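Local atomic coordinates of aminotransferase, classes I and II (Silicibacter pomeroyi DSS-3, PDB entry 3H14), a protein that probably transfers amino groups between amino acids and 2-oxo acids, most likely aspartate and 2-oxoglutarate, with pyridoxal 5'-phosphate as cofactor. Residues Val38-Pro46 with Ser229-Trp237; Ser100-Leu111 with Glu221-Ser229. One frame throughout, in Å; residues are numbered along the deposited sequence. Where two conformers were deposited one is given.

Contact 1: Val38-Pro46 with Ser229-Trp237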
ATOM      1  N   VAL A  38      -3.941  -6.161   9.614  1.00 24.29           N
ATOM      2  CA  VAL A  38      -2.831  -6.468   8.682  1.00 25.57           C
ATOM      3  C   VAL A  38      -3.067  -5.854   7.328  1.00 25.96           C
ATOM      4  O   VAL A  38      -4.176  -5.748   6.871  1.00 27.04           O
ATOM      5  CB  VAL A  38      -2.557  -7.978   8.515  1.00 26.43           C
ATOM      6  CG1 VAL A  38      -1.174  -8.180   7.849  1.00 26.93           C
ATOM      7  CG2 VAL A  38      -2.583  -8.727   9.869  1.00 26.20           C
ATOM      8  N   GLY A  39      -1.999  -5.404   6.694  1.00 26.38           N
ATOM      9  CA  GLY A  39      -2.110  -4.801   5.407  1.00 27.03           C
ATOM     10  C   GLY A  39      -1.670  -5.748   4.310  1.00 26.91           C
ATOM     11  O   GLY A  39      -0.861  -5.378   3.491  1.00 26.90           O
ATOM     12  N   GLN A  40      -2.204  -6.961   4.323  1.00 26.66           N
ATOM     13  CA  GLN A  40      -1.810  -8.021   3.386  1.00 27.49           C
ATOM     14  C   GLN A  40      -3.016  -8.899   3.157  1.00 26.68           C
ATOM     15  O   GLN A  40      -3.833  -9.043   4.075  1.00 25.99           O
ATOM     16  CB  GLN A  40      -0.725  -8.928   3.969  1.00 27.45           C
ATOM     17  CG  GLN A  40       0.351  -8.255   4.785  1.00 31.48           C
ATOM     18  CD  GLN A  40       1.252  -9.246   5.517  1.00 31.25           C
ATOM     19  OE1 GLN A  40       0.867 -10.392   5.812  1.00 36.76           O
ATOM     20  NE2 GLN A  40       2.459  -8.803   5.819  1.00 38.54           N
ATOM     21  N   PRO A  41      -3.136  -9.500   1.961  1.00 25.58           N
ATOM     22  CA  PRO A  41      -4.232 -10.413   1.700  1.00 25.15           C
ATOM     23  C   PRO A  41      -4.305 -11.588   2.676  1.00 25.51           C
ATOM     24  O   PRO A  41      -3.283 -12.018   3.231  1.00 24.76           O
ATOM     25  CB  PRO A  41      -3.938 -10.918   0.287  1.00 25.42           C
ATOM     26  CG  PRO A  41      -3.117  -9.878  -0.315  1.00 24.49           C
ATOM     27  CD  PRO A  41      -2.282  -9.326   0.769  1.00 25.15           C
ATOM     28  N   GLY A  42      -5.521 -12.085   2.896  1.00 25.24           N
ATOM     29  CA  GLY A  42      -5.712 -13.282   3.688  1.00 25.88           C
ATOM     30  C   GLY A  42      -5.238 -14.521   2.916  1.00 26.21           C
ATOM     31  O   GLY A  42      -4.963 -15.560   3.502  1.00 27.52           O
ATOM     32  N   THR A  43      -5.111 -14.414   1.603  1.00 25.38           N
ATOM     33  CA  THR A  43      -4.798 -15.566   0.777  1.00 25.33           C
ATOM     34  C   THR A  43      -3.311 -15.657   0.479  1.00 24.88           C
ATOM     35  O   THR A  43      -2.578 -14.694   0.594  1.00 24.84           O
ATOM     36  CB  THR A  43      -5.596 -15.530  -0.522  1.00 25.48           C
ATOM     37  OG1 THR A  43      -5.478 -14.232  -1.113  1.00 23.82           O
ATOM     38  CG2 THR A  43      -7.081 -15.843  -0.226  1.00 26.94           C
ATOM     39  N   GLY A  44      -2.875 -16.859   0.141  1.00 24.79           N
ATOM     40  CA  GLY A  44      -1.541 -17.055  -0.397  1.00 23.89           C
ATOM     41  C   GLY A  44      -1.502 -16.937  -1.910  1.00 23.35           C
ATOM     42  O   GLY A  44      -2.477 -16.560  -2.558  1.00 23.12           O
ATOM     43  N   ALA A  45      -0.354 -17.282  -2.477  1.00 22.15           N
ATOM     44  CA  ALA A  45      -0.171 -17.260  -3.925  1.00 22.77           C
ATOM     45  C   ALA A  45      -1.222 -18.105  -4.629  1.00 22.50           C
ATOM     46  O   ALA A  45      -1.621 -19.179  -4.141  1.00 22.37           O
ATOM     47  CB  ALA A  45       1.217 -17.718  -4.306  1.00 21.47           C
ATOM     48  N   PRO A  46      -1.682 -17.637  -5.787  1.00 22.55           N
ATOM     49  CA  PRO A  46      -2.700 -18.387  -6.493  1.00 23.18           C
ATOM     50  C   PRO A  46      -2.204 -19.785  -6.921  1.00 23.93           C
ATOM     51  O   PRO A  46      -1.008 -20.002  -7.107  1.00 22.58           O
ATOM     52  CB  PRO A  46      -3.019 -17.505  -7.689  1.00 22.96           C
ATOM     53  CG  PRO A  46      -1.820 -16.641  -7.861  1.00 22.70           C
ATOM     54  CD  PRO A  46      -1.259 -16.431  -6.516  1.00 23.38           C
ATOM     55  N   SER A 229       2.249  -8.364  -4.318  1.00 17.69           N
ATOM     56  CA  SER A 229       1.906  -8.671  -2.947  1.00 19.04           C
ATOM     57  C   SER A 229       0.413  -8.537  -2.610  1.00 18.55           C
ATOM     58  O   SER A 229      -0.016  -9.084  -1.590  1.00 19.85           O
ATOM     59  CB  SER A 229       2.721  -7.803  -1.983  1.00 19.03           C
ATOM     60  OG  SER A 229       2.467  -6.421  -2.212  1.00 21.92           O
ATOM     61  N   LYS A 230      -0.354  -7.815  -3.440  1.00 19.02           N
ATOM     62  CA  LYS A 230      -1.733  -7.435  -3.116  1.00 18.77           C
ATOM     63  C   LYS A 230      -2.786  -8.115  -4.016  1.00 18.85           C
ATOM     64  O   LYS A 230      -3.268  -9.176  -3.668  1.00 18.95           O
ATOM     65  CB  LYS A 230      -1.900  -5.913  -3.104  1.00 18.68           C
ATOM     66  CG  LYS A 230      -0.860  -5.174  -2.276  1.00 20.47           C
ATOM     67  CD  LYS A 230      -0.903  -5.492  -0.757  1.00 21.79           C
ATOM     68  CE  LYS A 230       0.176  -4.663  -0.060  1.00 23.61           C
ATOM     69  NZ  LYS A 230       0.529  -5.022   1.324  1.00 25.54           N
ATOM     70  N   TYR A 231      -3.169  -7.518  -5.136  1.00 19.17           N
ATOM     71  CA  TYR A 231      -4.094  -8.183  -6.061  1.00 18.96           C
ATOM     72  C   TYR A 231      -3.556  -9.557  -6.478  1.00 19.49           C
ATOM     73  O   TYR A 231      -4.302 -10.525  -6.597  1.00 19.48           O
ATOM     74  CB  TYR A 231      -4.280  -7.368  -7.316  1.00 19.26           C
ATOM     75  CG  TYR A 231      -5.158  -8.066  -8.312  1.00 19.89           C
ATOM     76  CD1 TYR A 231      -6.547  -8.202  -8.084  1.00 18.79           C
ATOM     77  CD2 TYR A 231      -4.623  -8.653  -9.438  1.00 19.75           C
ATOM     78  CE1 TYR A 231      -7.367  -8.880  -8.999  1.00 16.22           C
ATOM     79  CE2 TYR A 231      -5.438  -9.291 -10.362  1.00 19.65           C
ATOM     80  CZ  TYR A 231      -6.798  -9.406 -10.136  1.00 19.49           C
ATOM     81  OH  TYR A 231      -7.548 -10.078 -11.066  1.00 20.69           O
ATOM     82  N   PHE A 232      -2.250  -9.643  -6.702  1.00 18.77           N
ATOM     83  CA  PHE A 232      -1.681 -10.942  -7.135  1.00 19.71           C
ATOM     84  C   PHE A 232      -1.411 -11.912  -6.004  1.00 19.86           C
ATOM     85  O   PHE A 232      -1.048 -13.048  -6.262  1.00 20.78           O
ATOM     86  CB  PHE A 232      -0.472 -10.727  -8.021  1.00 19.50           C
ATOM     87  CG  PHE A 232      -0.824 -10.028  -9.271  1.00 18.16           C
ATOM     88  CD1 PHE A 232      -1.450 -10.723 -10.306  1.00 19.81           C
ATOM     89  CD2 PHE A 232      -0.590  -8.674  -9.409  1.00 20.85           C
ATOM     90  CE1 PHE A 232      -1.828 -10.085 -11.467  1.00 17.71           C
ATOM     91  CE2 PHE A 232      -0.929  -8.027 -10.567  1.00 21.37           C
ATOM     92  CZ  PHE A 232      -1.572  -8.747 -11.614  1.00 21.34           C
ATOM     93  N   SER A 233      -1.605 -11.443  -4.758  1.00 20.00           N
ATOM     94  CA  SER A 233      -1.668 -12.302  -3.569  1.00 19.54           C
ATOM     95  C   SER A 233      -0.382 -13.063  -3.294  1.00 20.56           C
ATOM     96  O   SER A 233      -0.437 -14.173  -2.780  1.00 20.61           O
ATOM     97  CB  SER A 233      -2.853 -13.271  -3.681  1.00 20.14           C
ATOM     98  OG  SER A 233      -3.203 -13.814  -2.401  1.00 20.64           O
HETATM   99  N   MSE A 234       0.772 -12.454  -3.585  1.00 20.48           N
HETATM  100  CA  MSE A 234       2.061 -13.068  -3.310  1.00 22.23           C
HETATM  101  C   MSE A 234       2.881 -12.306  -2.280  1.00 22.02           C
HETATM  102  O   MSE A 234       4.095 -12.124  -2.420  1.00 22.18           O
HETATM  103  CB  MSE A 234       2.844 -13.233  -4.623  1.00 21.57           C
HETATM  104  CG  MSE A 234       2.165 -14.151  -5.546  1.00 23.39           C
HETATM  105 SE   MSE A 234       3.091 -14.334  -7.229  1.00 29.36          SE
HETATM  106  CE  MSE A 234       4.765 -14.999  -6.526  1.00 23.06           C
ATOM    107  N   THR A 235       2.219 -11.853  -1.212  1.00 22.14           N
ATOM    108  CA  THR A 235       2.932 -11.316  -0.079  1.00 22.82           C
ATOM    109  C   THR A 235       3.901 -12.382   0.416  1.00 22.36           C
ATOM    110  O   THR A 235       3.562 -13.546   0.497  1.00 22.51           O
ATOM    111  CB  THR A 235       1.946 -10.888   1.078  1.00 23.77           C
ATOM    112  OG1 THR A 235       1.227  -9.709   0.675  1.00 25.15           O
ATOM    113  CG2 THR A 235       2.706 -10.640   2.388  1.00 25.34           C
ATOM    114  N   GLY A 236       5.123 -11.980   0.693  1.00 22.32           N
ATOM    115  CA  GLY A 236       6.123 -12.897   1.221  1.00 22.64           C
ATOM    116  C   GLY A 236       7.098 -13.399   0.162  1.00 22.40           C
ATOM    117  O   GLY A 236       8.130 -13.961   0.488  1.00 23.46           O
ATOM    118  N   TRP A 237       6.770 -13.210  -1.107  1.00 22.72           N
ATOM    119  CA  TRP A 237       7.569 -13.751  -2.226  1.00 21.90           C
ATOM    120  C   TRP A 237       8.644 -12.794  -2.748  1.00 20.77           C
ATOM    121  O   TRP A 237       9.496 -13.169  -3.557  1.00 20.94           O
ATOM    122  CB  TRP A 237       6.622 -14.144  -3.357  1.00 22.61           C
ATOM    123  CG  TRP A 237       5.819 -15.386  -3.036  1.00 23.92           C
ATOM    124  CD1 TRP A 237       4.609 -15.442  -2.442  1.00 25.78           C
ATOM    125  CD2 TRP A 237       6.181 -16.748  -3.339  1.00 25.16           C
ATOM    126  NE1 TRP A 237       4.181 -16.746  -2.345  1.00 25.43           N
ATOM    127  CE2 TRP A 237       5.127 -17.567  -2.891  1.00 25.04           C
ATOM    128  CE3 TRP A 237       7.296 -17.346  -3.945  1.00 26.13           C
ATOM    129  CZ2 TRP A 237       5.164 -18.958  -2.986  1.00 25.83           C
ATOM    130  CZ3 TRP A 237       7.338 -18.729  -4.049  1.00 25.99           C
ATOM    131  CH2 TRP A 237       6.262 -19.524  -3.592  1.00 26.20           C
TER
HETATM  132  O   HOH W   1      -0.581 -12.689  -0.191  1.00 27.79           O
HETATM  133  O   HOH W   2       1.844 -17.911  -0.924  1.00 31.41           O
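K230 NZ donates to G39 O at 2.6 Å, and a C=O...NZ angle of 165° sets the nitrogen almost straight beyond the oxygen. A bend at chi2 (-64°) carries the amine of this lysine, probably the cofactor-binding one of the family, to that carbonyl. Next along the chain, CD of Q40 rests 3.7 Å from methyl CG2 of T235, the two side chains crossing at about a right angle. P41 CD lies 3.3 Å from S229 O, an oxygen that T235 OG1 holds from within the loop. T43 OG1 lies 2.6 Å from S233 OG, a bond left unsettled because the T43 proton could go to another acceptor. S233 OG in turn donates to G44 O at 2.8 Å, from 57° above the carbonyl plane, tying down the far side of the type I turn K230-S233. One water joins T43 O to T235 N, another A45 N to W237 NE1 in the type II turn M234-W237. A45 CB also packs 3.9 Å from M234 CG, and P46, the N-cap of helix 47-57, puts CD 3.4 Å from F232 O. Two irregular loops are thus joined by a lysine-carbonyl bond, a hydroxyl-carbonyl bond and two bridging waters, with P41 and A45 packed between them.

Contact 2: Ser100-Leu111 with Glu221-Ser229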
ATOM      1  N   SER A 100       8.039  -4.154  -3.422  1.00 25.91           N
ATOM      2  CA  SER A 100       7.955  -2.713  -3.433  0.50 26.13           C
ATOM      3  C   SER A 100       9.070  -2.034  -2.653  1.00 25.91           C
ATOM      4  O   SER A 100       9.493  -0.942  -3.056  1.00 25.82           O
ATOM      5  CB  SER A 100       6.566  -2.215  -3.081  0.50 26.71           C
ATOM      6  OG  SER A 100       5.848  -2.101  -4.306  0.50 27.92           O
ATOM      7  N   SER A 101       9.617  -2.672  -1.622  1.00 25.51           N
ATOM      8  CA  SER A 101      10.761  -2.123  -0.879  0.50 25.91           C
ATOM      9  C   SER A 101      11.907  -1.865  -1.854  1.00 25.33           C
ATOM     10  O   SER A 101      12.551  -0.820  -1.813  1.00 25.64           O
ATOM     11  CB  SER A 101      11.228  -3.106   0.214  0.50 26.38           C
ATOM     12  OG  SER A 101      12.169  -2.525   1.126  0.50 28.74           O
ATOM     13  N   GLY A 102      12.148  -2.857  -2.718  1.00 23.29           N
ATOM     14  CA  GLY A 102      13.174  -2.800  -3.757  1.00 22.26           C
ATOM     15  C   GLY A 102      12.890  -1.712  -4.768  1.00 20.66           C
ATOM     16  O   GLY A 102      13.795  -1.044  -5.243  1.00 20.04           O
ATOM     17  N   GLY A 103      11.628  -1.550  -5.127  1.00 18.82           N
ATOM     18  CA  GLY A 103      11.241  -0.506  -6.059  1.00 19.56           C
ATOM     19  C   GLY A 103      11.487   0.858  -5.455  1.00 18.81           C
ATOM     20  O   GLY A 103      12.010   1.765  -6.114  1.00 17.19           O
ATOM     21  N   PHE A 104      11.072   1.025  -4.203  1.00 18.07           N
ATOM     22  CA  PHE A 104      11.337   2.298  -3.504  1.00 19.25           C
ATOM     23  C   PHE A 104      12.845   2.595  -3.390  1.00 18.95           C
ATOM     24  O   PHE A 104      13.284   3.728  -3.628  1.00 18.33           O
ATOM     25  CB  PHE A 104      10.670   2.344  -2.130  1.00 18.86           C
ATOM     26  CG  PHE A 104       9.179   2.334  -2.187  1.00 20.89           C
ATOM     27  CD1 PHE A 104       8.492   3.224  -3.022  1.00 19.82           C
ATOM     28  CD2 PHE A 104       8.446   1.427  -1.426  1.00 21.73           C
ATOM     29  CE1 PHE A 104       7.108   3.191  -3.088  1.00 23.28           C
ATOM     30  CE2 PHE A 104       7.031   1.398  -1.502  1.00 22.31           C
ATOM     31  CZ  PHE A 104       6.380   2.274  -2.327  1.00 21.13           C
ATOM     32  N   LEU A 105      13.627   1.593  -3.031  1.00 19.34           N
ATOM     33  CA  LEU A 105      15.068   1.752  -2.963  1.00 20.45           C
ATOM     34  C   LEU A 105      15.650   2.212  -4.288  1.00 19.57           C
ATOM     35  O   LEU A 105      16.520   3.085  -4.335  1.00 20.52           O
ATOM     36  CB  LEU A 105      15.727   0.434  -2.532  1.00 20.70           C
ATOM     37  CG  LEU A 105      17.253   0.412  -2.496  1.00 21.25           C
ATOM     38  CD1 LEU A 105      17.739   1.458  -1.507  1.00 22.70           C
ATOM     39  CD2 LEU A 105      17.788  -0.968  -2.126  1.00 22.31           C
ATOM     40  N   LEU A 106      15.154   1.652  -5.378  1.00 19.80           N
ATOM     41  CA  LEU A 106      15.741   1.908  -6.671  1.00 18.52           C
ATOM     42  C   LEU A 106      15.297   3.271  -7.141  1.00 18.36           C
ATOM     43  O   LEU A 106      16.124   4.051  -7.602  1.00 18.61           O
ATOM     44  CB  LEU A 106      15.334   0.831  -7.669  1.00 18.94           C
ATOM     45  CG  LEU A 106      15.986  -0.539  -7.485  1.00 18.81           C
ATOM     46  CD1 LEU A 106      15.326  -1.505  -8.499  1.00 18.76           C
ATOM     47  CD2 LEU A 106      17.531  -0.399  -7.673  1.00 22.15           C
ATOM     48  N   ALA A 107      14.003   3.573  -6.960  1.00 18.04           N
ATOM     49  CA  ALA A 107      13.495   4.885  -7.290  1.00 17.16           C
ATOM     50  C   ALA A 107      14.256   5.954  -6.533  1.00 17.52           C
ATOM     51  O   ALA A 107      14.721   6.927  -7.127  1.00 17.05           O
ATOM     52  CB  ALA A 107      12.040   4.977  -7.029  1.00 17.46           C
ATOM     53  N   PHE A 108      14.350   5.824  -5.217  1.00 16.56           N
ATOM     54  CA  PHE A 108      14.923   6.899  -4.441  1.00 16.41           C
ATOM     55  C   PHE A 108      16.404   7.061  -4.750  1.00 17.45           C
ATOM     56  O   PHE A 108      16.910   8.192  -4.740  1.00 17.77           O
ATOM     57  CB  PHE A 108      14.747   6.647  -2.934  1.00 16.16           C
ATOM     58  CG  PHE A 108      13.318   6.598  -2.481  1.00 15.74           C
ATOM     59  CD1 PHE A 108      12.296   7.146  -3.250  1.00 16.68           C
ATOM     60  CD2 PHE A 108      12.991   6.060  -1.233  1.00 18.40           C
ATOM     61  CE1 PHE A 108      10.996   7.109  -2.810  1.00 17.88           C
ATOM     62  CE2 PHE A 108      11.664   6.007  -0.820  1.00 17.17           C
ATOM     63  CZ  PHE A 108      10.689   6.552  -1.618  1.00 18.94           C
ATOM     64  N   THR A 109      17.094   5.944  -5.035  1.00 17.29           N
ATOM     65  CA  THR A 109      18.526   6.018  -5.362  1.00 17.83           C
ATOM     66  C   THR A 109      18.795   6.733  -6.689  1.00 18.17           C
ATOM     67  O   THR A 109      19.738   7.523  -6.794  1.00 18.37           O
ATOM     68  CB  THR A 109      19.160   4.617  -5.378  1.00 18.21           C
ATOM     69  OG1 THR A 109      18.983   4.030  -4.081  1.00 17.12           O
ATOM     70  CG2 THR A 109      20.668   4.707  -5.741  1.00 17.46           C
ATOM     71  N   ALA A 110      17.973   6.429  -7.682  1.00 18.05           N
ATOM     72  CA  ALA A 110      18.055   7.016  -9.006  1.00 19.01           C
ATOM     73  C   ALA A 110      17.767   8.502  -8.980  1.00 19.56           C
ATOM     74  O   ALA A 110      18.373   9.292  -9.707  1.00 20.09           O
ATOM     75  CB  ALA A 110      17.066   6.292  -9.959  1.00 18.06           C
ATOM     76  N   LEU A 111      16.858   8.906  -8.099  1.00 19.43           N
ATOM     77  CA  LEU A 111      16.277  10.252  -8.180  1.00 19.17           C
ATOM     78  C   LEU A 111      16.746  11.282  -7.165  1.00 18.48           C
ATOM     79  O   LEU A 111      16.599  12.492  -7.405  1.00 17.98           O
ATOM     80  CB  LEU A 111      14.757  10.115  -8.159  1.00 18.72           C
ATOM     81  CG  LEU A 111      14.101   9.432  -9.362  1.00 19.61           C
ATOM     82  CD1 LEU A 111      12.661   9.208  -9.052  1.00 15.93           C
ATOM     83  CD2 LEU A 111      14.212  10.251 -10.674  1.00 18.98           C
ATOM     84  N   GLU A 221       7.068  10.624 -17.879  1.00 29.21           N
ATOM     85  CA  GLU A 221       8.103  11.168 -16.990  1.00 29.92           C
ATOM     86  C   GLU A 221       7.724  10.983 -15.516  1.00 28.58           C
ATOM     87  O   GLU A 221       7.377  11.923 -14.786  1.00 29.16           O
ATOM     88  CB  GLU A 221       8.412  12.634 -17.339  1.00 30.42           C
ATOM     89  CG  GLU A 221       8.898  12.859 -18.785  1.00 34.86           C
ATOM     90  CD  GLU A 221       9.989  11.892 -19.254  1.00 37.96           C
ATOM     91  OE1 GLU A 221      11.049  11.783 -18.590  1.00 40.31           O
ATOM     92  OE2 GLU A 221       9.779  11.235 -20.307  1.00 41.87           O
ATOM     93  N   CYS A 222       7.746   9.727 -15.106  1.00 27.05           N
ATOM     94  CA  CYS A 222       7.390   9.340 -13.747  1.00 25.50           C
ATOM     95  C   CYS A 222       7.958   7.967 -13.533  1.00 24.28           C
ATOM     96  O   CYS A 222       8.290   7.287 -14.492  1.00 23.88           O
ATOM     97  CB  CYS A 222       5.865   9.328 -13.533  1.00 26.02           C
ATOM     98  SG  CYS A 222       4.970   8.107 -14.485  1.00 26.12           S
ATOM     99  N   TYR A 223       8.136   7.600 -12.278  1.00 22.54           N
ATOM    100  CA  TYR A 223       8.433   6.223 -11.879  1.00 21.05           C
ATOM    101  C   TYR A 223       7.121   5.644 -11.363  1.00 21.15           C
ATOM    102  O   TYR A 223       6.456   6.271 -10.551  1.00 21.10           O
ATOM    103  CB  TYR A 223       9.475   6.188 -10.777  1.00 19.90           C
ATOM    104  CG  TYR A 223      10.907   6.235 -11.243  1.00 20.16           C
ATOM    105  CD1 TYR A 223      11.290   7.043 -12.334  1.00 21.97           C
ATOM    106  CD2 TYR A 223      11.880   5.508 -10.602  1.00 20.99           C
ATOM    107  CE1 TYR A 223      12.614   7.117 -12.755  1.00 21.14           C
ATOM    108  CE2 TYR A 223      13.195   5.559 -11.023  1.00 20.83           C
ATOM    109  CZ  TYR A 223      13.549   6.381 -12.117  1.00 20.82           C
ATOM    110  OH  TYR A 223      14.850   6.444 -12.555  1.00 20.47           O
ATOM    111  N   VAL A 224       6.733   4.478 -11.855  1.00 20.07           N
ATOM    112  CA  VAL A 224       5.564   3.743 -11.308  1.00 19.73           C
ATOM    113  C   VAL A 224       6.112   2.542 -10.509  1.00 20.45           C
ATOM    114  O   VAL A 224       7.030   1.811 -10.995  1.00 20.80           O
ATOM    115  CB  VAL A 224       4.617   3.277 -12.430  1.00 19.74           C
ATOM    116  CG1 VAL A 224       3.549   2.291 -11.912  1.00 18.83           C
ATOM    117  CG2 VAL A 224       3.938   4.437 -13.096  1.00 20.93           C
ATOM    118  N   ILE A 225       5.580   2.358  -9.300  1.00 18.60           N
ATOM    119  CA  ILE A 225       6.023   1.285  -8.386  1.00 18.93           C
ATOM    120  C   ILE A 225       4.841   0.331  -8.188  1.00 18.19           C
ATOM    121  O   ILE A 225       3.731   0.769  -7.944  1.00 16.05           O
ATOM    122  CB  ILE A 225       6.520   1.835  -7.002  1.00 17.74           C
ATOM    123  CG1 ILE A 225       7.555   2.973  -7.168  1.00 21.11           C
ATOM    124  CG2 ILE A 225       7.017   0.669  -6.074  1.00 17.12           C
ATOM    125  CD1 ILE A 225       8.758   2.657  -8.048  1.00 20.50           C
ATOM    126  N   ASN A 226       5.090  -0.970  -8.352  1.00 17.97           N
ATOM    127  CA  ASN A 226       4.070  -1.972  -8.141  1.00 17.62           C
ATOM    128  C   ASN A 226       4.661  -3.237  -7.512  1.00 16.69           C
ATOM    129  O   ASN A 226       5.854  -3.344  -7.237  1.00 16.13           O
ATOM    130  CB  ASN A 226       3.333  -2.286  -9.425  1.00 19.11           C
ATOM    131  CG  ASN A 226       1.816  -2.449  -9.223  1.00 20.43           C
ATOM    132  OD1 ASN A 226       1.347  -3.210  -8.355  1.00 21.74           O
ATOM    133  ND2 ASN A 226       1.039  -1.773 -10.091  1.00 19.96           N
ATOM    134  N   SER A 227       3.780  -4.185  -7.254  1.00 18.17           N
ATOM    135  CA  SER A 227       4.115  -5.363  -6.472  1.00 18.89           C
ATOM    136  C   SER A 227       3.130  -6.472  -6.814  1.00 18.74           C
ATOM    137  O   SER A 227       1.990  -6.201  -7.255  1.00 17.46           O
ATOM    138  CB  SER A 227       4.001  -5.037  -4.986  1.00 19.35           C
ATOM    139  OG  SER A 227       4.386  -6.150  -4.157  1.00 20.36           O
ATOM    140  N   PHE A 228       3.567  -7.711  -6.582  1.00 18.35           N
ATOM    141  CA  PHE A 228       2.680  -8.875  -6.664  1.00 17.76           C
ATOM    142  C   PHE A 228       2.064  -9.233  -5.314  1.00 18.45           C
ATOM    143  O   PHE A 228       1.381 -10.249  -5.209  1.00 16.80           O
ATOM    144  CB  PHE A 228       3.446 -10.068  -7.241  1.00 19.07           C
ATOM    145  CG  PHE A 228       3.806  -9.880  -8.673  1.00 17.47           C
ATOM    146  CD1 PHE A 228       2.872 -10.165  -9.653  1.00 19.38           C
ATOM    147  CD2 PHE A 228       5.036  -9.370  -9.051  1.00 19.45           C
ATOM    148  CE1 PHE A 228       3.156  -9.994 -10.968  1.00 20.69           C
ATOM    149  CE2 PHE A 228       5.349  -9.187 -10.399  1.00 20.09           C
ATOM    150  CZ  PHE A 228       4.399  -9.477 -11.356  1.00 19.42           C
ATOM    151  N   SER A 229       2.249  -8.364  -4.318  1.00 17.69           N
ATOM    152  CA  SER A 229       1.906  -8.671  -2.947  1.00 19.04           C
ATOM    153  C   SER A 229       0.413  -8.537  -2.610  1.00 18.55           C
ATOM    154  O   SER A 229      -0.016  -9.084  -1.590  1.00 19.85           O
ATOM    155  CB  SER A 229       2.721  -7.803  -1.983  1.00 19.03           C
ATOM    156  OG  SER A 229       2.467  -6.421  -2.212  1.00 21.92           O
TER
HETATM  157  O   HOH W   3       6.088  -5.963  -2.148  1.00 25.16           O
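L111 lies over one face of the Y223 ring: its CD1 is 3.9 Å from the ring centroid and only 4° off the normal, a CH-pi contact made as the two side chains slide past each other in opposite directions. The same tyrosine meets two alanines obliquely, A107 CB at 3.6 Å from CD2 and A110 CB at 3.4 Å from OH, while its hydroxyl is hydrogen-bonded to Q248. I225 splits its branches between neighbours. At chi1 -50° its CG2 is anti to the backbone N, which puts it over a face of F104, offset toward the rim, 4.2 Å from that centroid. CG1, bent again at chi2, carries CD1 to A107 CB at 4.1 Å. F104 leaves the helix pointing away from the strand, yet its ring swings back far enough for CE1 to meet CG2. G103 CA comes within 6.0 Å of I225 CA, and I225 CG2 takes up the space beside the glycine where a side chain would begin. At the other end, S100 OG makes a weak 3.2 Å bond to N226 O, doubtful because S100 has two conformers; a water bridges S100 N and S227 OG. Helix 100-111 thus packs nearly antiparallel (162°) on strand 223-227 of the seven-stranded sheet. The contact is apolar from I225 to L111 and polar at the S100 end, consistent with the helix start that helps hold the cofactor phosphate in related fold-type I aminotransferases.

Contacts 1 and 2 have centres about 19 Å apart but are continuous through S229, which both share where strand 223-227 runs into the loop. M234 N lies 2.8 Å from F228 O, a probable hydrogen bond that folds the loop of contact 1 back on the strand end of contact 2. The sequence from S227 through W237 matches the first part of the class I aminotransferase signature, whose lysine falls at K230, so K230 probably carries the cofactor, as in relatives. Its NZ, held by G39 of loop 38-46, is 8.9 Å from S100 N, so that loop and the start of helix 100-111 probably both border the pocket. A glycerol, probably from the crystallisation liquor, lies about 3 Å from the F232 side chain (nearest atoms).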